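Local coordinates for segregation and condensation protein B (Mycobacterium tuberculosis, PDB 2Z99), which probably takes part in chromosome segregation and condensation during cell division, probably as a winged-helix subunit of the SMC-ScpA-ScpB complex, at residues A[126-129]-A[130-134]; A[157-160]-A[161-164]; A[77-80]-A[81-84]; A[117-120]-A[121-125]. All blocks are in the same frame, centred on the assembly; numbering follows the deposited sequence.

Contact 1 (A[126-129]-A[130-134]); sequences VNVD and AVMRT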
loop_
_atom_site.group_PDB
_atom_site.type_symbol
_atom_site.label_atom_id
_atom_site.label_comp_id
_atom_site.label_asym_id
_atom_site.label_seq_id
_atom_site.Cartn_x
_atom_site.Cartn_y
_atom_site.Cartn_z
ATOM N N VAL A 126 -29.373 26.729 -19.586
ATOM C CA VAL A 126 -29.622 25.641 -18.644
ATOM C C VAL A 126 -29.397 26.101 -17.204
ATOM O O VAL A 126 -28.815 27.152 -16.970
ATOM C CB VAL A 126 -28.666 24.443 -18.897
ATOM C CG1 VAL A 126 -28.900 23.832 -20.268
ATOM C CG2 VAL A 126 -27.230 24.910 -18.793
ATOM N N ASN A 127 -29.856 25.307 -16.241
ATOM C CA ASN A 127 -29.659 25.627 -14.834
ATOM C C ASN A 127 -28.149 25.498 -14.580
ATOM O O ASN A 127 -27.504 24.595 -15.116
ATOM C CB ASN A 127 -30.419 24.622 -13.967
ATOM C CG ASN A 127 -30.319 24.937 -12.494
ATOM O OD1 ASN A 127 -31.077 25.761 -11.978
ATOM N ND2 ASN A 127 -29.375 24.295 -11.806
ATOM N N VAL A 128 -27.581 26.380 -13.763
ATOM C CA VAL A 128 -26.143 26.331 -13.513
ATOM C C VAL A 128 -25.731 26.312 -12.049
ATOM O O VAL A 128 -24.586 26.608 -11.732
ATOM C CB VAL A 128 -25.423 27.531 -14.187
ATOM C CG1 VAL A 128 -25.557 27.441 -15.693
ATOM C CG2 VAL A 128 -26.005 28.840 -13.690
ATOM N N ASP A 129 -26.640 25.943 -11.157
ATOM C CA ASP A 129 -26.326 25.935 -9.730
ATOM C C ASP A 129 -25.176 25.014 -9.330
ATOM O O ASP A 129 -24.323 25.391 -8.518
ATOM C CB ASP A 129 -27.570 25.574 -8.924
ATOM C CG ASP A 129 -28.746 26.470 -9.253
ATOM O OD1 ASP A 129 -28.525 27.683 -9.456
ATOM O OD2 ASP A 129 -29.889 25.962 -9.308
ATOM N N ALA A 130 -25.156 23.809 -9.892
ATOM C CA ALA A 130 -24.108 22.844 -9.580
ATOM C C ALA A 130 -22.744 23.379 -9.994
ATOM O O ALA A 130 -21.787 23.323 -9.217
ATOM C CB ALA A 130 -24.389 21.510 -10.277
ATOM N N VAL A 131 -22.658 23.902 -11.215
ATOM C CA VAL A 131 -21.407 24.444 -11.717
ATOM C C VAL A 131 -21.039 25.748 -11.020
ATOM O O VAL A 131 -19.863 26.037 -10.817
ATOM C CB VAL A 131 -21.475 24.688 -13.237
ATOM C CG1 VAL A 131 -20.245 25.428 -13.695
ATOM C CG2 VAL A 131 -21.571 23.368 -13.965
ATOM N N MET A 132 -22.038 26.549 -10.671
ATOM C CA MET A 132 -21.768 27.808 -9.979
ATOM C C MET A 132 -21.126 27.464 -8.644
ATOM O O MET A 132 -20.092 28.010 -8.275
ATOM C CB MET A 132 -23.059 28.590 -9.734
ATOM C CG MET A 132 -23.570 29.347 -10.947
ATOM S SD MET A 132 -22.350 30.498 -11.615
ATOM C CE MET A 132 -22.744 31.983 -10.737
ATOM N N ARG A 133 -21.759 26.538 -7.939
ATOM C CA ARG A 133 -21.287 26.074 -6.647
ATOM C C ARG A 133 -19.821 25.656 -6.712
ATOM O O ARG A 133 -18.991 26.204 -5.986
ATOM C CB ARG A 133 -22.122 24.884 -6.198
ATOM C CG ARG A 133 -21.894 24.448 -4.769
ATOM C CD ARG A 133 -22.496 23.072 -4.531
ATOM N NE ARG A 133 -23.833 22.966 -5.102
ATOM C CZ ARG A 133 -24.418 21.812 -5.409
ATOM N NH1 ARG A 133 -23.785 20.664 -5.194
ATOM N NH2 ARG A 133 -25.630 21.802 -5.950
ATOM N N THR A 134 -19.495 24.691 -7.571
ATOM C CA THR A 134 -18.114 24.235 -7.646
ATOM C C THR A 134 -17.186 25.391 -8.008
ATOM O O THR A 134 -16.148 25.568 -7.383
ATOM C CB THR A 134 -17.920 23.052 -8.652
ATOM O OG1 THR A 134 -18.093 23.518 -9.992
ATOM C CG2 THR A 134 -18.917 21.939 -8.378
#
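Val128 and Met132 meet at the start of helix 129-137. Val128 holds the N-cap position, and its carbonyl takes the first main-chain bond of the helix. Met132 N donates to Val128 O at 2.8 Å. The first carbons of the Met132 side chain pass beside the same oxygen, with Met132 CG 3.0 Å from Val128 O. Beyond the oxygen the two side chains cross obliquely. The touching branch of the valine is CG2, which lies between the backbone N and the carbonyl carbon. Val128 CG2 comes within 3.7 Å of Met132 CG. Two further bends, chi2 -57° and chi3 -91°, then carry the sulfur and methyl of Met132 away from residues 126-129.

Asp129 is covered mainly by the main chain that follows it. Its carbonyl receives the second bond of the turn, from Arg133 N to Asp129 O at 2.9 Å. Arg133 CB also lies 3.2 Å from Asp129 O. The Asp129 carboxylate does not reach the Arg133 guanidinium: Asp129 OD2 and Arg133 NH2 are 6.8 Å apart. OD1 instead forms a long, weak ion pair with Arg117. A negative charge in this first turn probably suits the helix dipole.

Helices 117-124 and 129-137 are arranged as a helix-turn-helix, consistent with the winged-helix fold, with 129-137 in the place of the recognition helix. Val128 packs on Val120 and Met132 on Arg117, both of helix 117-124. Val131 packs on Ala102 and Thr105 of helix 100-112.

Contact 2 (A[157-160]-A[161-164]); sequences TTEL and FLER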
loop_
_atom_site.group_PDB
_atom_site.type_symbol
_atom_site.label_atom_id
_atom_site.label_comp_id
_atom_site.label_asym_id
_atom_site.label_seq_id
_atom_site.Cartn_x
_atom_site.Cartn_y
_atom_site.Cartn_z
ATOM N N THR A 157 -14.764 36.797 -11.814
ATOM C CA THR A 157 -13.687 35.844 -11.691
ATOM C C THR A 157 -12.744 36.426 -10.652
ATOM O O THR A 157 -12.540 37.637 -10.600
ATOM C CB THR A 157 -12.945 35.679 -13.014
ATOM O OG1 THR A 157 -12.463 36.954 -13.458
ATOM C CG2 THR A 157 -13.870 35.101 -14.067
ATOM N N THR A 158 -12.185 35.561 -9.818
ATOM C CA THR A 158 -11.275 35.989 -8.772
ATOM C C THR A 158 -9.902 36.298 -9.342
ATOM O O THR A 158 -9.729 36.396 -10.553
ATOM C CB THR A 158 -11.126 34.894 -7.722
ATOM O OG1 THR A 158 -10.494 33.751 -8.315
ATOM C CG2 THR A 158 -12.497 34.493 -7.185
ATOM N N GLU A 159 -8.928 36.459 -8.452
ATOM C CA GLU A 159 -7.551 36.734 -8.841
ATOM C C GLU A 159 -6.910 35.381 -9.143
ATOM O O GLU A 159 -6.109 35.243 -10.069
ATOM C CB GLU A 159 -6.804 37.410 -7.690
ATOM C CG GLU A 159 -7.472 38.667 -7.145
ATOM C CD GLU A 159 -7.531 39.795 -8.160
ATOM O OE1 GLU A 159 -6.457 40.202 -8.664
ATOM O OE2 GLU A 159 -8.649 40.279 -8.448
ATOM N N LEU A 160 -7.280 34.385 -8.345
ATOM C CA LEU A 160 -6.777 33.029 -8.499
ATOM C C LEU A 160 -7.109 32.533 -9.904
ATOM O O LEU A 160 -6.358 31.753 -10.493
ATOM C CB LEU A 160 -7.419 32.122 -7.446
ATOM C CG LEU A 160 -6.802 30.751 -7.169
ATOM C CD1 LEU A 160 -7.542 30.112 -6.005
ATOM C CD2 LEU A 160 -6.867 29.869 -8.407
ATOM N N PHE A 161 -8.243 32.989 -10.431
ATOM C CA PHE A 161 -8.675 32.614 -11.774
ATOM C C PHE A 161 -7.624 33.075 -12.777
ATOM O O PHE A 161 -7.269 32.354 -13.712
ATOM C CB PHE A 161 -10.015 33.275 -12.101
ATOM C CG PHE A 161 -10.300 33.368 -13.570
ATOM C CD1 PHE A 161 -10.621 32.237 -14.305
ATOM C CD2 PHE A 161 -10.212 34.590 -14.227
ATOM C CE1 PHE A 161 -10.849 32.321 -15.673
ATOM C CE2 PHE A 161 -10.437 34.687 -15.596
ATOM C CZ PHE A 161 -10.757 33.551 -16.322
ATOM N N LEU A 162 -7.141 34.295 -12.575
ATOM C CA LEU A 162 -6.125 34.874 -13.440
ATOM C C LEU A 162 -4.848 34.047 -13.329
ATOM O O LEU A 162 -4.075 33.947 -14.282
ATOM C CB LEU A 162 -5.860 36.321 -13.024
ATOM C CG LEU A 162 -7.092 37.231 -13.038
ATOM C CD1 LEU A 162 -6.806 38.508 -12.266
ATOM C CD2 LEU A 162 -7.486 37.541 -14.472
ATOM N N GLU A 163 -4.641 33.447 -12.159
ATOM C CA GLU A 163 -3.467 32.618 -11.909
ATOM C C GLU A 163 -3.568 31.260 -12.598
ATOM O O GLU A 163 -2.859 31.007 -13.572
ATOM C CB GLU A 163 -3.274 32.417 -10.404
ATOM C CG GLU A 163 -2.823 33.661 -9.656
ATOM C CD GLU A 163 -2.668 33.423 -8.167
ATOM O OE1 GLU A 163 -1.963 32.463 -7.784
ATOM O OE2 GLU A 163 -3.250 34.199 -7.379
ATOM N N ARG A 164 -4.444 30.390 -12.091
ATOM C CA ARG A 164 -4.629 29.058 -12.669
ATOM C C ARG A 164 -4.764 29.122 -14.182
ATOM O O ARG A 164 -4.546 28.132 -14.882
ATOM C CB ARG A 164 -5.869 28.381 -12.086
ATOM C CG ARG A 164 -5.638 27.670 -10.771
ATOM C CD ARG A 164 -6.875 26.890 -10.366
ATOM N NE ARG A 164 -6.647 26.051 -9.192
ATOM C CZ ARG A 164 -7.579 25.290 -8.622
ATOM N NH1 ARG A 164 -8.809 25.259 -9.116
ATOM N NH2 ARG A 164 -7.277 24.554 -7.559
#
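An N-cap joins Thr158 to Phe161 where strand 153-157 gives way to helix 159-165. The hydroxyl accepts from the main chain, with Phe161 N 3.2 Å from Thr158 OG1. It can do so because OG1 stands between the backbone N and the carbonyl carbon of its own residue (chi1 65°). The same hydroxyl is hydrogen-bonded to the carbonyl oxygen of Gly139, so two partners hold the cap.

Thr157, the last strand residue, lies against the Phe161 ring. Its methyl, CG2, sits over one face of the ring, toward the rim, in a CH-pi arrangement. The ring reaches this place with CG anti to the backbone N (chi1 159°). Thr157 OG1 is hydrogen-bonded to the side-chain amide of Gln113.

This helix follows the last strand of the wing in the C-terminal winged-helix domain. Phe161 packs on Leu106 and Ala110 of helix 100-112 and on Leu140, which ties the short helix to the body of the domain.

Along the helix, Glu163 N donates to Glu159 O at 3.1 Å. Leu162 N makes a weak second bond to that oxygen. Arg164 N donates to Leu160 O at 2.8 Å. These two residues also touch by their side chains. The aliphatic part of the arginine runs past one leucine methyl, with Leu160 CD2 3.5 Å from Arg164 CG and 3.6 Å from Arg164 CD. Arg164 packs on Leu140 as well.

Contact 3 (A[77-80]-A[81-84]); sequences YTRA and RFAP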
loop_
_atom_site.group_PDB
_atom_site.type_symbol
_atom_site.label_atom_id
_atom_site.label_comp_id
_atom_site.label_asym_id
_atom_site.label_seq_id
_atom_site.Cartn_x
_atom_site.Cartn_y
_atom_site.Cartn_z
ATOM N N TYR A 77 8.063 3.684 6.095
ATOM C CA TYR A 77 7.263 4.885 6.301
ATOM C C TYR A 77 7.822 6.061 5.498
ATOM O O TYR A 77 8.939 6.019 4.981
ATOM C CB TYR A 77 7.266 5.302 7.778
ATOM C CG TYR A 77 6.648 4.305 8.724
ATOM C CD1 TYR A 77 7.155 3.013 8.830
ATOM C CD2 TYR A 77 5.532 4.643 9.492
ATOM C CE1 TYR A 77 6.566 2.072 9.669
ATOM C CE2 TYR A 77 4.930 3.708 10.340
ATOM C CZ TYR A 77 5.451 2.424 10.421
ATOM O OH TYR A 77 4.852 1.484 11.228
ATOM N N THR A 78 7.021 7.116 5.403
ATOM C CA THR A 78 7.427 8.345 4.739
ATOM C C THR A 78 8.255 9.105 5.781
ATOM O O THR A 78 7.826 9.261 6.928
ATOM C CB THR A 78 6.202 9.168 4.349
ATOM O OG1 THR A 78 5.877 8.900 2.980
ATOM C CG2 THR A 78 6.451 10.658 4.573
ATOM N N ARG A 79 9.442 9.561 5.399
ATOM C CA ARG A 79 10.290 10.276 6.342
ATOM C C ARG A 79 9.620 11.587 6.731
ATOM O O ARG A 79 9.124 12.326 5.877
ATOM C CB ARG A 79 11.680 10.510 5.732
ATOM C CG ARG A 79 12.762 10.821 6.754
ATOM C CD ARG A 79 14.169 10.755 6.144
ATOM N NE ARG A 79 14.577 9.392 5.788
ATOM C CZ ARG A 79 15.028 8.486 6.651
ATOM N NH1 ARG A 79 15.149 8.783 7.936
ATOM N NH2 ARG A 79 15.340 7.271 6.232
ATOM N N ALA A 80 9.599 11.856 8.033
ATOM C CA ALA A 80 8.961 13.048 8.605
ATOM C C ALA A 80 8.918 14.324 7.761
ATOM O O ALA A 80 7.844 14.751 7.324
ATOM C CB ALA A 80 9.587 13.366 9.969
ATOM N N ARG A 81 10.079 14.937 7.549
ATOM C CA ARG A 81 10.169 16.178 6.793
ATOM C C ARG A 81 9.416 16.206 5.469
ATOM O O ARG A 81 9.144 17.274 4.945
ATOM C CB ARG A 81 11.647 16.551 6.547
ATOM C CG ARG A 81 12.496 15.442 5.909
ATOM C CD ARG A 81 13.957 15.871 5.663
ATOM N NE ARG A 81 14.040 16.880 4.618
ATOM C CZ ARG A 81 14.784 16.772 3.523
ATOM N NH1 ARG A 81 15.535 15.699 3.324
ATOM N NH2 ARG A 81 14.725 17.715 2.595
ATOM N N PHE A 82 9.066 15.052 4.925
ATOM C CA PHE A 82 8.380 15.047 3.645
ATOM C C PHE A 82 6.850 15.013 3.716
ATOM O O PHE A 82 6.180 14.891 2.685
ATOM C CB PHE A 82 8.900 13.879 2.800
ATOM C CG PHE A 82 10.383 13.929 2.554
ATOM C CD1 PHE A 82 10.935 14.924 1.757
ATOM C CD2 PHE A 82 11.233 12.997 3.146
ATOM C CE1 PHE A 82 12.309 14.994 1.555
ATOM C CE2 PHE A 82 12.608 13.054 2.953
ATOM C CZ PHE A 82 13.151 14.056 2.153
ATOM N N ALA A 83 6.298 15.133 4.921
ATOM C CA ALA A 83 4.844 15.104 5.099
ATOM C C ALA A 83 4.147 16.099 4.170
ATOM O O ALA A 83 3.242 15.732 3.416
ATOM C CB ALA A 83 4.483 15.407 6.557
ATOM N N PRO A 84 4.569 17.373 4.208
ATOM C CA PRO A 84 3.973 18.411 3.363
ATOM C C PRO A 84 3.741 17.969 1.919
ATOM O O PRO A 84 2.692 18.238 1.346
ATOM C CB PRO A 84 4.982 19.552 3.468
ATOM C CG PRO A 84 5.477 19.421 4.867
ATOM C CD PRO A 84 5.680 17.926 5.009
#
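Arg79 and Phe82 close one tight turn and Ala80 and Ala83 the next, through two successive main-chain bonds between residues three apart. Phe82 N donates to Arg79 O at 2.9 Å, and Ala83 N donates to Ala80 O at 2.9 Å. This 3-10 turn carries the chain from strand 73-78 into helix 83-94.

The Phe82 ring is met from two directions. Arg79 CB lies in the ring plane at its edge, 3.6 Å from Phe82 CD2. Arg81 CG lies over one face, 3.8 Å above the Phe82 ring plane and offset toward the rim. The torsion that puts it there is chi1 53°, with CG between the backbone N and the carbonyl carbon. Farther out, the Arg81 guanidinium has Phe82 CZ over one of its faces, toward its rim.

The polar ends of both arginines turn to other partners: Arg79 NE is hydrogen-bonded to Ser63 O, while Arg81 forms salt bridges with Asp62 through NH1 and with Glu15 of the second subunit through NH2. Arg81 thus links an acid of its own chain to one of the second subunit, beside packing by Phe82 on Arg18 and Thr78 on Val26 of that subunit.

Contact 4 (A[117-120]-A[121-125]); sequences RARV and SAVRG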
loop_
_atom_site.group_PDB
_atom_site.type_symbol
_atom_site.label_atom_id
_atom_site.label_comp_id
_atom_site.label_asym_id
_atom_site.label_seq_id
_atom_site.Cartn_x
_atom_site.Cartn_y
_atom_site.Cartn_z
ATOM N N ARG A 117 -26.388 35.298 -11.949
ATOM C CA ARG A 117 -26.446 33.945 -12.461
ATOM C C ARG A 117 -27.627 33.827 -13.418
ATOM O O ARG A 117 -27.623 32.985 -14.302
ATOM C CB ARG A 117 -26.549 32.904 -11.340
ATOM C CG ARG A 117 -27.670 33.098 -10.368
ATOM C CD ARG A 117 -28.292 31.756 -10.040
ATOM N NE ARG A 117 -27.304 30.726 -9.734
ATOM C CZ ARG A 117 -26.551 30.694 -8.636
ATOM N NH1 ARG A 117 -26.655 31.640 -7.717
ATOM N NH2 ARG A 117 -25.693 29.700 -8.451
ATOM N N ALA A 118 -28.624 34.692 -13.254
ATOM C CA ALA A 118 -29.783 34.668 -14.139
ATOM C C ALA A 118 -29.338 34.843 -15.585
ATOM O O ALA A 118 -29.913 34.244 -16.486
ATOM C CB ALA A 118 -30.761 35.760 -13.763
ATOM N N ARG A 119 -28.313 35.658 -15.814
ATOM C CA ARG A 119 -27.831 35.859 -17.176
ATOM C C ARG A 119 -26.902 34.728 -17.592
ATOM O O ARG A 119 -26.747 34.445 -18.780
ATOM C CB ARG A 119 -27.095 37.192 -17.324
ATOM C CG ARG A 119 -26.661 37.486 -18.761
ATOM C CD ARG A 119 -25.791 38.733 -18.863
ATOM N NE ARG A 119 -26.467 39.898 -19.439
ATOM C CZ ARG A 119 -27.605 40.424 -18.987
ATOM N NH1 ARG A 119 -28.226 39.888 -17.940
ATOM N NH2 ARG A 119 -28.113 41.505 -19.573
ATOM N N VAL A 120 -26.268 34.090 -16.617
ATOM C CA VAL A 120 -25.390 32.976 -16.921
ATOM C C VAL A 120 -26.271 31.784 -17.288
ATOM O O VAL A 120 -25.988 31.043 -18.226
ATOM C CB VAL A 120 -24.514 32.592 -15.714
ATOM C CG1 VAL A 120 -23.715 31.357 -16.045
ATOM C CG2 VAL A 120 -23.578 33.740 -15.357
ATOM N N SER A 121 -27.342 31.605 -16.536
ATOM C CA SER A 121 -28.262 30.519 -16.791
ATOM C C SER A 121 -28.902 30.702 -18.178
ATOM O O SER A 121 -29.025 29.750 -18.955
ATOM C CB SER A 121 -29.324 30.492 -15.696
ATOM O OG SER A 121 -30.094 29.317 -15.771
ATOM N N ALA A 122 -29.287 31.932 -18.493
ATOM C CA ALA A 122 -29.903 32.212 -19.779
ATOM C C ALA A 122 -28.907 32.015 -20.912
ATOM O O ALA A 122 -29.191 31.304 -21.882
ATOM C CB ALA A 122 -30.453 33.626 -19.806
ATOM N N VAL A 123 -27.741 32.638 -20.788
ATOM C CA VAL A 123 -26.698 32.520 -21.803
ATOM C C VAL A 123 -26.280 31.072 -22.046
ATOM O O VAL A 123 -25.956 30.703 -23.172
ATOM C CB VAL A 123 -25.452 33.348 -21.413
ATOM C CG1 VAL A 123 -24.261 32.984 -22.296
ATOM C CG2 VAL A 123 -25.763 34.823 -21.549
ATOM N N ARG A 124 -26.279 30.248 -21.005
ATOM C CA ARG A 124 -25.894 28.852 -21.167
ATOM C C ARG A 124 -27.098 28.032 -21.642
ATOM O O ARG A 124 -26.947 26.967 -22.249
ATOM C CB ARG A 124 -25.379 28.271 -19.846
ATOM C CG ARG A 124 -23.983 28.722 -19.408
ATOM C CD ARG A 124 -22.860 27.910 -20.051
ATOM N NE ARG A 124 -23.016 26.448 -19.947
ATOM C CZ ARG A 124 -23.197 25.767 -18.812
ATOM N NH1 ARG A 124 -23.257 26.397 -17.647
ATOM N NH2 ARG A 124 -23.304 24.445 -18.836
ATOM N N GLY A 125 -28.290 28.539 -21.352
ATOM C CA GLY A 125 -29.505 27.850 -21.737
ATOM C C GLY A 125 -29.827 26.680 -20.833
ATOM O O GLY A 125 -30.494 25.743 -21.256
#
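Ser121 is bonded in three ways: its N donates to Arg117 O, and its carbonyl and its hydroxyl both hold the chain past the helix end, in a Schellman motif at Gly125. Helix 117-124 has only two turns and is probably the first helix of the helix-turn-helix in the C-terminal winged-helix domain. Its end is marked by Gly125, whose phi is positive (77°), a value that favours glycine. The motif pairs Val126 N with Ser121 O and Gly125 N with Ala122 O. The second of these bonds is weak.

The Ser121 side chain adds to the motif. OG is anti to the backbone N (chi1 -170°) and is hydrogen-bonded to Val126 O. The N-H and the carbonyl of Val126 are thus both tied to Ser121. Ser121 CB also lies 3.3 Å from Arg117 O, the oxygen that its own N-H uses.

Between these ends the bonding is regular. Ala122 N donates to Ala118 O at 3.1 Å, and Val123 N donates to Arg119 O at 2.9 Å. Arg124 N reaches Val120 O, also at 2.9 Å.

Val120 is the buried residue here and packs on Thr105 of helix 100-112. Arg124 CG lies 3.3 Å from Val120 O. Arg124 packs on Ala101 and Thr105 of the same helix. On a more exposed side, Arg119 and Val123 touch by their aliphatic groups, where Arg119 CG is 4.0 Å from Val123 CG2.

Contacts 1, 2 and 4 belong to the C-terminal winged-helix domain. Contact 3 is remote from them, about 47 Å from contact 4 between centres. Contacts 4 and 1 are consecutive, about 10 Å apart between centres, and touch directly: one ends a helix and the other starts the next. Both pack on helix 100-112, as does contact 2, about 19 Å from contact 1 between centres. Contact 1 is partly buried; the others are surface contacts. Helix starts differ: in contact 2 a threonine hydroxyl caps the helix, while main-chain bonds dominate contact 1. Of the four, contact 3 alone touches the second subunit, and it does so through a salt bridge and side-chain packing.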